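Local coordinates for hypothetical protein BVU_2266 (Bacteroides vulgatus, PDB 3TZG) that is of unknown function but folds as a porin-like beta barrel, which may point to a role in the bacterial envelope, at residues I35-T40 / S183-L188; C64-Q69 / S78-M83; A93-V98 / D177-D182; N109-A114 / L121-G126. All blocks are in the same frame, centred on the assembly; numbering follows the deposited sequence.

Contact 1: I35-T40 / S183-L188; sequences IKYGDT and SFFYFL
Tyr-37 lays one face of its ring against the rim of Phe-185, whose CE1 and CZ edge stands over the CG-CD1 side of the tyrosine. The two rings come closest at Tyr-37 CD1 and Phe-185 CZ, 3.7 Å, and the planes are turned 87° apart, a T-shaped (edge-to-face) pair with centroids 5.3 Å apart. Phe-184 meets the far end of the same tyrosine in an offset edge-to-face arrangement, its plane inclined by 63° and its CZ lying 3.6 Å from Tyr-37 OH. Leu-188, one helical turn further on, adds CD2 at 3.9 Å from Tyr-37 CE2. The tyrosine reaches these three because its CG stands opposite the backbone N (chi1 -177°), which sends the ring off the strand to the helix. Phe-184 also covers a face of Phe-185, its CD2 lying above the centre of that ring, so the three aromatics form one buried cluster. The buried hydroxyl of Tyr-37 is satisfied by a hydrogen bond to Tyr-174 OH; the Tyr-174 ring also meets Phe-184 edge-to-face. An alanine in place of Tyr-37 would probably open a gap between strand and helix, deprive both phenylalanines of their common partner and leave the Tyr-174 hydroxyl without this mate. Tyr-37 begins a type II' turn ending at Thr-40, joining strands 34-37 and 40-45 of the barrel wall. Helix 181-188 lies within the barrel, and Leu-24 and Leu-26 of strand 23-28 together with Ile-51 of strand 48-51 flank the cluster.

Contact 2: C64-Q69 / S78-M83; sequences CNVTFQ and SRARCM
Asn-65 and Arg-81 exchange backbone hydrogen bonds unevenly, since a classic beta bulge interrupts the pairing here. Arg-81 N donates to Asn-65 O at 3.0 Å, while Arg-81 O receives its strong bond from Cys-64 N at 2.8 Å and only a weak one from Asn-65 N; Cys-64 and Asn-65 thus share one opposing residue. Beyond the bulge the pairing is regular antiparallel: Thr-67 and Arg-79 form a hydrogen-bonded pair, with Thr-67 N to Arg-79 O 2.9 Å and the return bond from Arg-79 N to Thr-67 O 3.0 Å. CA-H...O contacts fill in between, among them Ala-80 CA to Asn-65 O.

Apolar contacts occupy the face carrying Val-66, Phe-68, Ser-78 and Ala-80. Val-66 CB rests 3.9 Å from Ala-80 CB, and Phe-68 CD1 touches Ser-78 CB at 3.7 Å. Val-66 CG2 also lies over the rim of the Phe-68 ring, 3.7 Å above its plane, which keeps that ring backed from its own strand.

Polar side chains take the other face. Asn-65 and Arg-81 run side by side, ND2 of the asparagine against CB of the arginine, whose chain then bends at chi3 (-66°) and ends in a salt bridge from NH2 to Asp-94.

In this hairpin of strands 63-71 and 74-85, Phe-68 and Val-66 meet Ile-51 of strand 48-51 and pack on helix 181-188 inside the barrel, while Ser-78 OG bonds to Tyr-99 of strand 90-102.

Contact 3: A93-V98 / D177-D182; sequences ADKQTV and DYDGVD
The carboxylate of Asp-182 is met at its oxygens by the ammonium of Lys-95, which comes from the opposite direction. Lys-95 NZ uses the syn lone pair of Asp-182 OD1 at 2.8 Å and makes a second, weak bond to Asp-182 OD2 at 2.9 Å, straddling the two oxygens; behind it the lysine methylenes lie close, with CE 3.3 Å from Asp-182 OD2. The carboxylate of Asp-179 is approached through one oxygen, Lys-95 NZ standing 3.4 Å from Asp-179 OD2 in a long, weak bridge. The backbone adds Asp-179 O, weakly bonded to Lys-95 NZ at 2.8 Å.

Lys-95 gains this reach because every torsion is extended, from chi1 (-172°) to the last, so its buried nitrogen is carried straight off the strand into a group of oxygens. One ammonium serves two carboxylates, a salt-bridge network in which the lysine probably offsets much of their mutual repulsion. Gly-180 holds the N-cap position between the two aspartates; at its backbone angles (phi 88°) a CB would press on the carbonyl O of Asp-179, which favours glycine.

Second partners hold the acceptors: Tyr-112 OH of strand 105-114 bonds to Asp-179 OD2, and Ser-183 OG to Asp-179 O. The network ties strand 90-102, hydrogen-bonded between strands 74-85 and 105-114, to the loop that leads into helix 181-188, and so fastens the start of this internal helix to the barrel wall.

Contact 4: N109-A114 / L121-G126; sequences NSDYRA and LKKVQG
Tyr-112 turns the edge of its ring to the neighbouring strand, beside the aliphatic stem of Lys-122 and reaching Val-124. Tyr-112 CD2 sits 3.8 Å from Lys-122 CB, and Lys-122 O touches the ring at its edge, in plane. Further out, Val-124 CG2 fills the corner at the same edge, 3.9 Å from Tyr-112 CE2. The tyrosine swings there because its CG stands opposite the carbonyl carbon (chi1 -71°). At the other end Leu-121 is the bump: its CD1 nestles over the Arg-113 to Ala-114 peptide, 3.5 Å from Ala-114 N, with Ala-114 CB alongside at 4.1 Å.

The two strands form an antiparallel hairpin of the barrel wall with a classic beta bulge at its Leu-121 end. Tyr-112 O takes a bond from Leu-121 N at 2.8 Å and a weak one from Lys-122 N, whereas Ser-110 and Val-124 make a regular pair, Ser-110 N to Val-124 O being 2.9 Å and almost straight (177°).

On the face of Asn-109, Asp-111, Lys-123 and Gln-125 the side chains lie alongside or across one another. Asp-111 OD1 lies 3.5 Å from Lys-123 CG as the two chains point the same way, their charged tips not in contact, and Asn-109 OD1 rests on the methylenes of Gln-125. In the barrel interior Tyr-112 OH is hydrogen-bonded to Asp-179 OD2; a phenylalanine here would probably leave that carboxylate oxygen without its hydroxyl mate. Lys-122 NZ is salt-bridged to Glu-145, and Ser-110 OG hydrogen-bonds to Thr-97 OG1.

Overall arrangement
Contacts 2, 3 and 4 follow one arc of the barrel wall, through the consecutive strands 63-71, 74-85, 90-102, 105-114 and 120-130. The centres of contacts 3 and 4 are about 7 Å apart, those of 2 and 3 about 8 Å. Contact 1 starts earliest in the chain, from strand 34-37, and shares helix 181-188 with contact 3; its centre lies about 12 Å from contact 2 and 21 Å from contact 4, which it does not touch. Contacts 2 and 4 are local hairpins, whereas contacts 1 and 3 bring the late internal helix back to two early parts of the wall, so that it occupies part of the barrel interior.

Contact 1: I35-T40 / S183-L188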
# COMPACT_ATOMS: atom_id res chain seq x y z
N ILE A 35 -3.81 14.07 -9.27
CA ILE A 35 -3.15 15.29 -8.83
C ILE A 35 -3.60 15.62 -7.41
O ILE A 35 -3.03 16.51 -6.79
CB ILE A 35 -3.33 16.47 -9.81
CG1 ILE A 35 -4.80 16.71 -10.17
CG2 ILE A 35 -2.48 16.23 -11.07
CD1 ILE A 35 -5.04 18.00 -10.86
N LYS A 36 -4.58 14.85 -6.88
CA LYS A 36 -5.09 15.01 -5.52
C LYS A 36 -5.81 13.75 -5.03
O LYS A 36 -6.66 13.23 -5.74
CB LYS A 36 -6.04 16.22 -5.42
CG LYS A 36 -5.60 17.16 -4.31
CD LYS A 36 -6.62 18.21 -3.98
CE LYS A 36 -6.22 18.94 -2.74
NZ LYS A 36 -7.19 20.00 -2.37
N TYR A 37 -5.46 13.25 -3.82
CA TYR A 37 -6.07 12.11 -3.12
C TYR A 37 -6.57 12.65 -1.78
O TYR A 37 -5.82 12.69 -0.80
CB TYR A 37 -5.08 10.92 -2.96
CG TYR A 37 -5.67 9.68 -2.30
CD1 TYR A 37 -5.61 9.51 -0.92
CD2 TYR A 37 -6.21 8.65 -3.06
CE1 TYR A 37 -6.15 8.39 -0.31
CE2 TYR A 37 -6.75 7.52 -2.45
CZ TYR A 37 -6.73 7.40 -1.08
OH TYR A 37 -7.24 6.28 -0.47
N GLY A 38 -7.80 13.17 -1.79
CA GLY A 38 -8.36 13.88 -0.65
C GLY A 38 -7.72 15.25 -0.65
O GLY A 38 -7.74 15.94 -1.67
N ASP A 39 -7.07 15.63 0.47
CA ASP A 39 -6.34 16.91 0.60
C ASP A 39 -4.84 16.68 0.39
O ASP A 39 -4.03 17.59 0.59
CB ASP A 39 -6.59 17.56 1.97
CG ASP A 39 -8.03 17.99 2.21
OD1 ASP A 39 -8.66 18.54 1.26
OD2 ASP A 39 -8.53 17.80 3.35
N THR A 40 -4.48 15.48 -0.05
CA THR A 40 -3.10 15.11 -0.31
C THR A 40 -2.80 15.35 -1.80
O THR A 40 -3.39 14.70 -2.66
CB THR A 40 -2.88 13.65 0.12
OG1 THR A 40 -3.35 13.50 1.47
CG2 THR A 40 -1.43 13.21 0.01
N SER A 183 4.27 3.36 0.81
CA SER A 183 4.16 2.08 0.10
C SER A 183 2.73 1.92 -0.44
O SER A 183 2.55 1.39 -1.55
CB SER A 183 4.54 0.92 1.00
OG SER A 183 5.95 0.74 1.11
N PHE A 184 1.71 2.44 0.31
CA PHE A 184 0.33 2.42 -0.15
C PHE A 184 0.25 3.09 -1.52
O PHE A 184 -0.19 2.46 -2.49
CB PHE A 184 -0.59 3.11 0.87
CG PHE A 184 -1.96 3.42 0.32
CD1 PHE A 184 -2.93 2.43 0.23
CD2 PHE A 184 -2.28 4.70 -0.14
CE1 PHE A 184 -4.19 2.72 -0.28
CE2 PHE A 184 -3.55 4.98 -0.66
CZ PHE A 184 -4.50 4.00 -0.71
N PHE A 185 0.75 4.36 -1.62
CA PHE A 185 0.75 5.13 -2.86
C PHE A 185 1.63 4.47 -3.94
O PHE A 185 1.24 4.45 -5.12
CB PHE A 185 1.21 6.56 -2.60
CG PHE A 185 0.11 7.36 -1.96
CD1 PHE A 185 -1.11 7.56 -2.61
CD2 PHE A 185 0.28 7.92 -0.69
CE1 PHE A 185 -2.14 8.28 -1.99
CE2 PHE A 185 -0.76 8.64 -0.08
CZ PHE A 185 -1.95 8.81 -0.73
N TYR A 186 2.77 3.87 -3.54
CA TYR A 186 3.64 3.16 -4.47
C TYR A 186 2.88 2.07 -5.22
O TYR A 186 3.05 1.97 -6.43
CB TYR A 186 4.83 2.54 -3.72
CG TYR A 186 5.65 1.57 -4.55
CD1 TYR A 186 6.68 2.03 -5.38
CD2 TYR A 186 5.41 0.20 -4.50
CE1 TYR A 186 7.46 1.13 -6.11
CE2 TYR A 186 6.18 -0.70 -5.23
CZ TYR A 186 7.21 -0.23 -6.03
OH TYR A 186 7.96 -1.11 -6.75
N PHE A 187 2.04 1.27 -4.52
CA PHE A 187 1.23 0.22 -5.12
C PHE A 187 -0.01 0.79 -5.81
O PHE A 187 -0.25 0.41 -6.97
CB PHE A 187 0.82 -0.86 -4.10
CG PHE A 187 1.99 -1.75 -3.73
CD1 PHE A 187 2.54 -2.63 -4.65
CD2 PHE A 187 2.58 -1.66 -2.48
CE1 PHE A 187 3.65 -3.41 -4.33
CE2 PHE A 187 3.70 -2.45 -2.16
CZ PHE A 187 4.22 -3.31 -3.09
N LEU A 188 -0.76 1.70 -5.14
CA LEU A 188 -2.00 2.32 -5.67
C LEU A 188 -1.78 3.02 -7.02
O LEU A 188 -2.64 2.92 -7.89
CB LEU A 188 -2.58 3.34 -4.66
CG LEU A 188 -3.93 3.99 -5.00
CD1 LEU A 188 -5.09 3.10 -4.60
CD2 LEU A 188 -4.08 5.33 -4.30

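Contact 2: C64-Q69 / S78-M83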
# COMPACT_ATOMS: atom_id res chain seq x y z
N CYS A 64 4.14 12.84 6.31
CA CYS A 64 4.23 14.28 6.10
C CYS A 64 4.46 14.58 4.60
O CYS A 64 4.02 15.64 4.13
CB CYS A 64 5.33 14.89 6.98
SG CYS A 64 5.08 14.66 8.77
N ASN A 65 5.16 13.68 3.86
CA ASN A 65 5.47 13.73 2.42
C ASN A 65 6.36 12.56 1.99
O ASN A 65 7.04 11.97 2.82
CB ASN A 65 6.14 15.06 1.99
CG ASN A 65 7.54 15.27 2.53
OD1 ASN A 65 8.54 14.75 1.98
ND2 ASN A 65 7.65 16.09 3.56
N VAL A 66 6.39 12.30 0.68
CA VAL A 66 7.24 11.28 0.06
C VAL A 66 7.62 11.78 -1.35
O VAL A 66 6.79 12.32 -2.07
CB VAL A 66 6.61 9.85 0.04
CG1 VAL A 66 5.23 9.82 -0.60
CG2 VAL A 66 7.55 8.83 -0.62
N THR A 67 8.90 11.63 -1.72
CA THR A 67 9.35 11.96 -3.06
C THR A 67 9.90 10.67 -3.64
O THR A 67 10.71 10.01 -2.99
CB THR A 67 10.35 13.14 -3.05
OG1 THR A 67 9.76 14.25 -2.38
CG2 THR A 67 10.79 13.55 -4.47
N PHE A 68 9.38 10.25 -4.79
CA PHE A 68 9.82 9.05 -5.51
C PHE A 68 10.70 9.42 -6.66
O PHE A 68 10.38 10.35 -7.41
CB PHE A 68 8.63 8.24 -6.04
CG PHE A 68 7.71 7.64 -5.02
CD1 PHE A 68 7.93 6.36 -4.54
CD2 PHE A 68 6.57 8.31 -4.61
CE1 PHE A 68 7.06 5.78 -3.61
CE2 PHE A 68 5.69 7.74 -3.70
CZ PHE A 68 5.95 6.48 -3.19
N GLN A 69 11.79 8.67 -6.84
CA GLN A 69 12.70 8.86 -7.96
C GLN A 69 12.38 7.80 -8.98
O GLN A 69 12.44 6.60 -8.68
CB GLN A 69 14.17 8.81 -7.51
CG GLN A 69 15.12 9.61 -8.39
CD GLN A 69 14.87 11.09 -8.27
OE1 GLN A 69 14.55 11.62 -7.18
NE2 GLN A 69 15.05 11.79 -9.39
N SER A 78 12.98 6.13 -2.83
CA SER A 78 12.10 7.19 -2.29
C SER A 78 12.60 7.69 -0.93
O SER A 78 13.31 6.96 -0.22
CB SER A 78 10.66 6.70 -2.14
OG SER A 78 10.51 5.89 -0.98
N ARG A 79 12.22 8.94 -0.57
CA ARG A 79 12.51 9.54 0.72
C ARG A 79 11.23 10.13 1.26
O ARG A 79 10.53 10.85 0.54
CB ARG A 79 13.65 10.56 0.69
CG ARG A 79 14.14 10.83 2.10
CD ARG A 79 15.52 11.42 2.23
NE ARG A 79 15.89 11.37 3.64
CZ ARG A 79 17.07 11.74 4.12
NH1 ARG A 79 18.01 12.19 3.30
NH2 ARG A 79 17.31 11.64 5.42
N ALA A 80 10.91 9.80 2.52
CA ALA A 80 9.69 10.26 3.17
C ALA A 80 9.95 10.79 4.55
O ALA A 80 10.87 10.36 5.25
CB ALA A 80 8.71 9.11 3.26
N ARG A 81 9.11 11.75 4.95
CA ARG A 81 9.09 12.30 6.29
C ARG A 81 7.81 11.81 6.90
O ARG A 81 6.76 11.95 6.29
CB ARG A 81 9.25 13.83 6.32
CG ARG A 81 9.23 14.36 7.75
CD ARG A 81 9.99 15.65 7.90
NE ARG A 81 11.41 15.44 7.67
CZ ARG A 81 12.33 16.40 7.74
NH1 ARG A 81 11.98 17.64 8.05
NH2 ARG A 81 13.60 16.12 7.50
N CYS A 82 7.90 11.16 8.06
CA CYS A 82 6.73 10.58 8.70
C CYS A 82 6.87 10.55 10.21
O CYS A 82 7.95 10.82 10.74
CB CYS A 82 6.51 9.17 8.17
SG CYS A 82 7.88 8.04 8.50
N MSE A 83 5.78 10.20 10.88
CA MSE A 83 5.72 9.98 12.32
C MSE A 83 5.86 8.50 12.52
O MSE A 83 5.22 7.75 11.79
CB MSE A 83 4.41 10.52 12.90
CG MSE A 83 4.21 12.01 12.65
SE MSE A 83 5.64 13.16 13.38
CE MSE A 83 5.69 12.53 15.28

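Contact 3: A93-V98 / D177-D182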
# COMPACT_ATOMS: atom_id res chain seq x y z
N ALA A 93 10.43 10.95 12.02
CA ALA A 93 11.44 10.15 11.37
C ALA A 93 11.63 10.50 9.89
O ALA A 93 10.76 11.10 9.27
CB ALA A 93 11.06 8.68 11.49
N ASP A 94 12.81 10.13 9.36
CA ASP A 94 13.17 10.20 7.96
C ASP A 94 13.31 8.78 7.45
O ASP A 94 14.02 7.97 8.06
CB ASP A 94 14.42 11.05 7.70
CG ASP A 94 14.04 12.40 7.12
OD1 ASP A 94 13.42 12.43 6.00
OD2 ASP A 94 14.33 13.43 7.77
N LYS A 95 12.54 8.47 6.39
CA LYS A 95 12.51 7.15 5.76
C LYS A 95 13.23 7.17 4.41
O LYS A 95 12.90 7.97 3.54
CB LYS A 95 11.07 6.67 5.60
CG LYS A 95 10.95 5.22 5.14
CD LYS A 95 9.50 4.90 4.86
CE LYS A 95 9.26 3.50 4.40
NZ LYS A 95 7.82 3.20 4.27
N GLN A 96 14.21 6.28 4.26
CA GLN A 96 14.96 6.09 3.02
C GLN A 96 14.66 4.71 2.45
O GLN A 96 14.95 3.69 3.09
CB GLN A 96 16.44 6.28 3.25
CG GLN A 96 16.86 7.71 3.27
CD GLN A 96 18.32 7.89 3.61
OE1 GLN A 96 19.03 6.97 4.00
NE2 GLN A 96 18.79 9.10 3.48
N THR A 97 14.10 4.67 1.26
CA THR A 97 13.71 3.41 0.66
C THR A 97 14.31 3.24 -0.74
O THR A 97 14.47 4.23 -1.47
CB THR A 97 12.17 3.33 0.61
OG1 THR A 97 11.70 3.36 1.95
CG2 THR A 97 11.67 2.07 -0.06
N VAL A 98 14.59 1.97 -1.10
CA VAL A 98 15.07 1.55 -2.41
C VAL A 98 14.18 0.39 -2.89
O VAL A 98 13.77 -0.46 -2.10
CB VAL A 98 16.58 1.20 -2.46
CG1 VAL A 98 17.43 2.46 -2.33
CG2 VAL A 98 16.97 0.14 -1.42
N ASP A 177 -0.19 -6.23 1.87
CA ASP A 177 0.78 -6.02 2.95
C ASP A 177 1.88 -5.09 2.52
O ASP A 177 2.65 -5.44 1.64
CB ASP A 177 1.40 -7.38 3.30
CG ASP A 177 1.71 -7.61 4.75
OD1 ASP A 177 0.80 -8.05 5.49
OD2 ASP A 177 2.87 -7.40 5.14
N TYR A 178 1.98 -3.92 3.15
CA TYR A 178 3.04 -2.93 2.86
C TYR A 178 3.44 -2.17 4.15
O TYR A 178 2.72 -2.21 5.16
CB TYR A 178 2.60 -1.94 1.75
CG TYR A 178 1.32 -1.22 2.07
CD1 TYR A 178 1.30 -0.14 2.94
CD2 TYR A 178 0.10 -1.66 1.56
CE1 TYR A 178 0.11 0.46 3.34
CE2 TYR A 178 -1.09 -1.04 1.91
CZ TYR A 178 -1.08 0.03 2.79
OH TYR A 178 -2.25 0.67 3.15
N ASP A 179 4.59 -1.49 4.12
CA ASP A 179 5.03 -0.74 5.28
C ASP A 179 4.93 0.78 4.99
O ASP A 179 5.70 1.31 4.19
CB ASP A 179 6.46 -1.18 5.67
CG ASP A 179 7.17 -0.21 6.59
OD1 ASP A 179 6.68 0.00 7.73
OD2 ASP A 179 8.19 0.38 6.13
N GLY A 180 3.95 1.44 5.61
CA GLY A 180 3.77 2.88 5.46
C GLY A 180 2.90 3.36 4.31
O GLY A 180 2.76 2.68 3.30
N VAL A 181 2.38 4.60 4.47
CA VAL A 181 1.46 5.27 3.53
C VAL A 181 2.21 5.53 2.17
O VAL A 181 1.57 5.54 1.10
CB VAL A 181 0.86 6.55 4.17
CG1 VAL A 181 0.09 7.40 3.16
CG2 VAL A 181 -0.07 6.17 5.31
N ASP A 182 3.55 5.66 2.21
CA ASP A 182 4.32 5.83 0.99
C ASP A 182 4.25 4.54 0.15
O ASP A 182 4.11 4.61 -1.07
CB ASP A 182 5.77 6.23 1.29
CG ASP A 182 6.52 5.34 2.24
OD1 ASP A 182 6.04 5.17 3.40
OD2 ASP A 182 7.62 4.86 1.87

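Contact 4: N109-A114 / L121-G126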
# COMPACT_ATOMS: atom_id res chain seq x y z
N ASN A 109 13.36 -2.14 0.56
CA ASN A 109 14.19 -2.02 1.77
C ASN A 109 14.14 -0.59 2.26
O ASN A 109 14.46 0.33 1.49
CB ASN A 109 15.63 -2.47 1.53
CG ASN A 109 15.72 -3.88 1.00
OD1 ASN A 109 15.69 -4.85 1.75
ND2 ASN A 109 15.78 -4.03 -0.33
N SER A 110 13.68 -0.40 3.52
CA SER A 110 13.53 0.92 4.15
C SER A 110 14.32 1.06 5.43
O SER A 110 14.42 0.13 6.22
CB SER A 110 12.07 1.20 4.49
OG SER A 110 11.27 1.24 3.32
N ASP A 111 14.88 2.25 5.62
CA ASP A 111 15.61 2.61 6.82
C ASP A 111 15.01 3.85 7.39
O ASP A 111 14.81 4.84 6.67
CB ASP A 111 17.11 2.78 6.58
CG ASP A 111 17.82 1.46 6.65
OD1 ASP A 111 17.99 0.95 7.76
OD2 ASP A 111 18.14 0.91 5.57
N TYR A 112 14.64 3.76 8.67
CA TYR A 112 14.04 4.81 9.46
C TYR A 112 15.03 5.38 10.44
O TYR A 112 15.55 4.65 11.28
CB TYR A 112 12.84 4.28 10.22
CG TYR A 112 11.63 3.95 9.38
CD1 TYR A 112 10.64 4.91 9.15
CD2 TYR A 112 11.39 2.65 8.96
CE1 TYR A 112 9.47 4.59 8.47
CE2 TYR A 112 10.21 2.32 8.28
CZ TYR A 112 9.26 3.30 8.03
OH TYR A 112 8.10 2.98 7.36
N ARG A 113 15.29 6.69 10.35
CA ARG A 113 16.15 7.47 11.24
C ARG A 113 15.39 8.69 11.80
O ARG A 113 14.55 9.25 11.11
CB ARG A 113 17.42 7.94 10.52
CG ARG A 113 18.53 6.91 10.33
CD ARG A 113 19.41 7.51 9.27
NE ARG A 113 20.50 6.70 8.75
CZ ARG A 113 21.49 7.20 8.01
NH1 ARG A 113 21.54 8.50 7.75
NH2 ARG A 113 22.45 6.42 7.55
N ALA A 114 15.71 9.11 13.02
CA ALA A 114 15.11 10.30 13.61
C ALA A 114 15.62 11.53 12.88
O ALA A 114 16.81 11.58 12.55
CB ALA A 114 15.42 10.37 15.08
N LEU A 121 16.18 4.03 13.97
CA LEU A 121 14.96 3.63 14.67
C LEU A 121 14.42 2.27 14.23
O LEU A 121 13.89 1.53 15.08
CB LEU A 121 13.85 4.69 14.42
CG LEU A 121 14.11 6.13 14.88
CD1 LEU A 121 13.13 7.07 14.23
CD2 LEU A 121 14.03 6.26 16.36
N LYS A 122 14.45 1.99 12.90
CA LYS A 122 13.81 0.80 12.33
C LYS A 122 14.30 0.47 10.91
O LYS A 122 14.55 1.37 10.09
CB LYS A 122 12.30 1.07 12.26
CG LYS A 122 11.40 -0.12 12.22
CD LYS A 122 9.94 0.37 12.17
CE LYS A 122 8.92 -0.69 11.79
NZ LYS A 122 8.87 -1.82 12.76
N LYS A 123 14.39 -0.83 10.61
CA LYS A 123 14.69 -1.38 9.28
C LYS A 123 13.56 -2.31 8.88
O LYS A 123 13.14 -3.15 9.67
CB LYS A 123 16.05 -2.10 9.27
CG LYS A 123 16.62 -2.31 7.88
CD LYS A 123 17.90 -3.10 7.91
CE LYS A 123 18.49 -3.22 6.52
NZ LYS A 123 19.70 -4.10 6.46
N VAL A 124 13.00 -2.11 7.68
CA VAL A 124 11.93 -2.97 7.14
C VAL A 124 12.40 -3.51 5.79
O VAL A 124 12.88 -2.74 4.95
CB VAL A 124 10.57 -2.28 7.04
CG1 VAL A 124 9.49 -3.28 6.68
CG2 VAL A 124 10.21 -1.54 8.34
N GLN A 125 12.32 -4.84 5.60
CA GLN A 125 12.74 -5.52 4.37
C GLN A 125 11.61 -6.37 3.84
O GLN A 125 11.20 -7.32 4.49
CB GLN A 125 14.00 -6.36 4.62
CG GLN A 125 15.18 -5.56 5.14
CD GLN A 125 16.32 -6.47 5.47
OE1 GLN A 125 17.26 -6.61 4.69
NE2 GLN A 125 16.26 -7.12 6.63
N GLY A 126 11.09 -6.02 2.68
CA GLY A 126 9.96 -6.72 2.11
C GLY A 126 10.26 -7.34 0.78
O GLY A 126 10.91 -6.69 -0.05